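Local coordinates for APC3568 protein (PDB 1RFZ), which is of unproven function but may act as a phosphatidylglycerophosphatase, removing the phosphate from phosphatidylglycerophosphate, at residues G70-L73 with D74-E78; P85-S88 with I89-D93. All blocks are in the same frame, centred on the assembly; numbering follows the deposited sequence.

Contact 1: G70-L73 with D74-E78; sequences GIQL and DKLAE
Gln72 and Leu76 meet one turn apart near the C-terminal end of helix 61-76, in an ordinary alpha-helical i to i+4 pairing. Backbone bonds carry this turn. Asp74 N reaches Gly70 O at 3.1 Å and Ala77 N reaches Leu73 O at 2.9 Å, both nearly straight, whereas the bond from Lys75 N to Ile71 O is weak.

The apolar contact is made by Leu76, which lies across the aliphatic part of Gln72 at a slant; its CD1 is modelled too near the Gln72 carbonyl for its exact place to be trusted. Gln72 leaves the backbone with CG opposite N (chi1 178°), and the bend at chi2 brings the amide back past Leu76, where NE2 donates to Asp83 of the second subunit. Leu73 and Leu76 pack against their own copies in that subunit, so this flank of the helix faces the second subunit.

Polar and aliphatic groups occupy the other flanks. Asp74 OD2 accepts a hydrogen bond from Leu145 N. Lys75 lays the start of its extended chain along the helix backbone, its CG 3.5 Å from Ile71 O.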
loop_
_atom_site.group_PDB
_atom_site.type_symbol
_atom_site.label_atom_id
_atom_site.label_comp_id
_atom_site.label_asym_id
_atom_site.label_seq_id
_atom_site.Cartn_x
_atom_site.Cartn_y
_atom_site.Cartn_z
ATOM N N GLY A 70 14.332 9.502 -5.603
ATOM C CA GLY A 70 13.560 10.721 -5.719
ATOM C C GLY A 70 14.388 11.884 -6.224
ATOM O O GLY A 70 14.108 12.427 -7.280
ATOM N N ILE A 71 15.415 12.266 -5.477
ATOM C CA ILE A 71 16.246 13.385 -5.886
ATOM C C ILE A 71 17.068 13.114 -7.149
ATOM O O ILE A 71 17.668 14.034 -7.707
ATOM C CB ILE A 71 17.190 13.833 -4.752
ATOM C CG1 ILE A 71 16.381 14.181 -3.501
ATOM C CG2 ILE A 71 17.956 15.073 -5.177
ATOM C CD1 ILE A 71 17.208 14.801 -2.372
ATOM N N GLN A 72 17.102 11.866 -7.610
ATOM C CA GLN A 72 17.842 11.545 -8.833
ATOM C C GLN A 72 17.043 12.052 -10.034
ATOM O O GLN A 72 17.544 12.827 -10.852
ATOM C CB GLN A 72 18.060 10.034 -8.955
ATOM C CG GLN A 72 18.775 9.575 -10.227
ATOM C CD GLN A 72 20.230 10.068 -10.367
ATOM O OE1 GLN A 72 21.058 9.384 -10.967
ATOM N NE2 GLN A 72 20.531 11.253 -9.834
ATOM N N LEU A 73 15.792 11.615 -10.121
ATOM C CA LEU A 73 14.902 12.022 -11.199
ATOM C C LEU A 73 14.669 13.534 -11.137
ATOM O O LEU A 73 14.694 14.218 -12.162
ATOM C CB LEU A 73 13.576 11.268 -11.078
ATOM C CG LEU A 73 13.702 9.735 -11.023
ATOM C CD1 LEU A 73 12.389 9.135 -10.534
ATOM C CD2 LEU A 73 14.098 9.171 -12.393
ATOM N N ASP A 74 14.447 14.054 -9.932
ATOM C CA ASP A 74 14.220 15.485 -9.760
ATOM C C ASP A 74 15.304 16.280 -10.472
ATOM O O ASP A 74 15.025 17.332 -11.042
ATOM C CB ASP A 74 14.208 15.872 -8.274
ATOM C CG ASP A 74 12.802 16.100 -7.736
ATOM O OD1 ASP A 74 12.014 16.799 -8.407
ATOM O OD2 ASP A 74 12.488 15.591 -6.636
ATOM N N LYS A 75 16.537 15.771 -10.439
ATOM C CA LYS A 75 17.669 16.438 -11.080
ATOM C C LYS A 75 17.689 16.289 -12.598
ATOM O O LYS A 75 17.753 17.282 -13.312
ATOM C CB LYS A 75 18.991 15.929 -10.502
ATOM C CG LYS A 75 19.464 16.665 -9.254
ATOM C CD LYS A 75 20.837 16.158 -8.820
ATOM C CE LYS A 75 21.335 16.844 -7.548
ATOM N NZ LYS A 75 22.621 16.257 -7.043
ATOM N N LEU A 76 17.647 15.056 -13.090
ATOM C CA LEU A 76 17.652 14.830 -14.532
ATOM C C LEU A 76 16.556 15.634 -15.211
ATOM O O LEU A 76 16.737 16.130 -16.323
ATOM C CB LEU A 76 17.445 13.351 -14.870
ATOM C CG LEU A 76 18.606 12.399 -14.626
ATOM C CD1 LEU A 76 18.359 11.610 -13.352
ATOM C CD2 LEU A 76 18.731 11.461 -15.814
ATOM N N ALA A 77 15.411 15.747 -14.550
ATOM C CA ALA A 77 14.294 16.502 -15.100
ATOM C C ALA A 77 14.604 18.000 -15.020
ATOM O O ALA A 77 14.016 18.808 -15.736
ATOM C CB ALA A 77 13.010 16.178 -14.329
ATOM N N GLU A 78 15.539 18.361 -14.146
ATOM C CA GLU A 78 15.938 19.754 -13.976
ATOM C C GLU A 78 17.031 20.085 -14.984
ATOM O O GLU A 78 17.172 21.235 -15.401
ATOM C CB GLU A 78 16.451 19.988 -12.555
ATOM C CG GLU A 78 16.848 21.421 -12.262
ATOM C CD GLU A 78 17.334 21.600 -10.836
ATOM O OE1 GLU A 78 16.530 21.405 -9.901
ATOM O OE2 GLU A 78 18.526 21.932 -10.652
#

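Contact 2: P85-S88 with I89-D93; sequences PLQS and IIRRD
Pro85 and Ile89 pair at the start of the short helix 86-92, where the proline, preceded by a cis peptide bond, leads the chain into the first turn. The close-packed part lies here and on the neighbouring flank. Ile89 directs CG1 away from its own carbonyl carbon (chi1 -62°), and CD1 comes to 4.1 Å from Pro85 CB. With an alanine in place of Ile89, the Pro85 ring would probably lose this apolar neighbour, leaving a gap beside it. Leu86 and Ile90 cross at a slant, with their ends modelled too close to fix the detail. Ile90 N bonds to Leu86 O at 2.9 Å and Arg91 N to Gln87 O at 2.7 Å.

The looser side belongs to the two arginines, which are exposed, while Gln87, against which Arg91 lies, is buried. Gln87 NE2 sits 3.4 Å from Arg91 CD and at the edge of the guanidinium; the amide and guanidinium planes stand 69° apart. Gln87 NE2 gives its hydrogen bond to Ala77 O instead. Ser88 OG bonds back to Glu84. Asp93, the first residue past the helix, has positive phi, and its N bonds to Ile89 O at 3.0 Å.

Within the fold, Ile90 rests on Ala77, near the end of helix 61-76, and on Tyr97, shortly before helix 99-109; Pro85 and Leu86 face Thr15 and Gln72 of the second subunit.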
loop_
_atom_site.group_PDB
_atom_site.type_symbol
_atom_site.label_atom_id
_atom_site.label_comp_id
_atom_site.label_asym_id
_atom_site.label_seq_id
_atom_site.Cartn_x
_atom_site.Cartn_y
_atom_site.Cartn_z
ATOM N N PRO A 85 8.149 10.990 -23.244
ATOM C CA PRO A 85 7.484 12.057 -22.485
ATOM C C PRO A 85 7.730 12.177 -20.968
ATOM O O PRO A 85 7.133 13.041 -20.318
ATOM C CB PRO A 85 6.014 11.812 -22.793
ATOM C CG PRO A 85 5.942 10.316 -22.868
ATOM C CD PRO A 85 7.167 9.981 -23.689
ATOM N N LEU A 86 8.593 11.340 -20.396
ATOM C CA LEU A 86 8.841 11.418 -18.953
ATOM C C LEU A 86 9.395 12.776 -18.521
ATOM O O LEU A 86 8.937 13.373 -17.542
ATOM C CB LEU A 86 9.798 10.298 -18.510
ATOM C CG LEU A 86 9.140 9.222 -17.629
ATOM C CD1 LEU A 86 10.151 8.186 -17.202
ATOM C CD2 LEU A 86 8.527 9.878 -16.410
ATOM N N GLN A 87 10.388 13.246 -19.269
ATOM C CA GLN A 87 11.045 14.521 -19.013
ATOM C C GLN A 87 10.055 15.637 -18.686
ATOM O O GLN A 87 10.015 16.154 -17.564
ATOM C CB GLN A 87 11.887 14.895 -20.241
ATOM C CG GLN A 87 12.345 16.352 -20.338
ATOM C CD GLN A 87 13.401 16.731 -19.319
ATOM O OE1 GLN A 87 14.380 16.005 -19.118
ATOM N NE2 GLN A 87 13.218 17.886 -18.684
ATOM N N SER A 88 9.254 15.996 -19.679
ATOM C CA SER A 88 8.266 17.053 -19.545
ATOM C C SER A 88 7.221 16.798 -18.450
ATOM O O SER A 88 6.920 17.694 -17.652
ATOM C CB SER A 88 7.585 17.252 -20.889
ATOM O OG SER A 88 7.179 15.995 -21.405
ATOM N N ILE A 89 6.673 15.583 -18.413
ATOM C CA ILE A 89 5.669 15.214 -17.406
ATOM C C ILE A 89 6.200 15.483 -15.990
ATOM O O ILE A 89 5.562 16.173 -15.180
ATOM C CB ILE A 89 5.297 13.702 -17.508
ATOM C CG1 ILE A 89 4.687 13.390 -18.876
ATOM C CG2 ILE A 89 4.314 13.328 -16.401
ATOM C CD1 ILE A 89 4.341 11.924 -19.079
ATOM N N ILE A 90 7.375 14.920 -15.712
ATOM C CA ILE A 90 8.031 15.069 -14.422
ATOM C C ILE A 90 8.474 16.503 -14.196
ATOM O O ILE A 90 8.307 17.037 -13.101
ATOM C CB ILE A 90 9.268 14.147 -14.309
ATOM C CG1 ILE A 90 8.829 12.689 -14.421
ATOM C CG2 ILE A 90 9.996 14.404 -12.986
ATOM C CD1 ILE A 90 9.949 11.701 -14.243
ATOM N N ARG A 91 9.039 17.132 -15.225
ATOM C CA ARG A 91 9.486 18.501 -15.054
ATOM C C ARG A 91 8.312 19.420 -14.744
ATOM O O ARG A 91 8.419 20.313 -13.895
ATOM C CB ARG A 91 10.229 19.007 -16.281
ATOM C CG ARG A 91 10.951 20.295 -15.961
ATOM C CD ARG A 91 12.127 20.544 -16.869
ATOM N NE ARG A 91 12.924 21.661 -16.373
ATOM C CZ ARG A 91 13.993 22.152 -16.990
ATOM N NH1 ARG A 91 14.400 21.618 -18.138
ATOM N NH2 ARG A 91 14.648 23.182 -16.466
ATOM N N ARG A 92 7.189 19.181 -15.415
ATOM C CA ARG A 92 5.989 19.985 -15.208
ATOM C C ARG A 92 5.340 19.734 -13.848
ATOM O O ARG A 92 4.738 20.642 -13.269
ATOM C CB ARG A 92 4.966 19.712 -16.316
ATOM C CG ARG A 92 5.462 20.032 -17.718
ATOM C CD ARG A 92 5.906 21.480 -17.844
ATOM N NE ARG A 92 6.584 21.725 -19.113
ATOM C CZ ARG A 92 7.060 22.908 -19.488
ATOM N NH1 ARG A 92 6.928 23.959 -18.691
ATOM N NH2 ARG A 92 7.672 23.039 -20.659
ATOM N N ASP A 93 5.461 18.509 -13.337
ATOM C CA ASP A 93 4.867 18.171 -12.046
ATOM C C ASP A 93 3.354 18.303 -12.186
ATOM O O ASP A 93 2.714 19.144 -11.534
ATOM C CB ASP A 93 5.396 19.119 -10.949
ATOM C CG ASP A 93 4.823 18.817 -9.555
ATOM O OD1 ASP A 93 4.814 17.628 -9.158
ATOM O OD2 ASP A 93 4.399 19.775 -8.856
#

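Contacts 1 and 2 lie on consecutive helices, 61-76 and 86-92, with centres about 10 Å apart. Contact 1 is the more buried: nearly all its touching residues are enclosed, and its leucines meet the second subunit. In contact 2, Pro85, Leu86, Gln87 and Ile90 are buried, Ser88 and Ile89 partly exposed, and the arginines open to solvent. Both rest on i to i+4 backbone bonds, but contact 1 buries an aspartate and a glutamine among leucines, whereas contact 2 is a helix start led by proline with exposed arginines at its far end. Besides the Ala77-Gln87 bond, the two approach where Glu78 O lies 3.4 Å from Arg91 NH2, a packing contact. Each touches the second subunit.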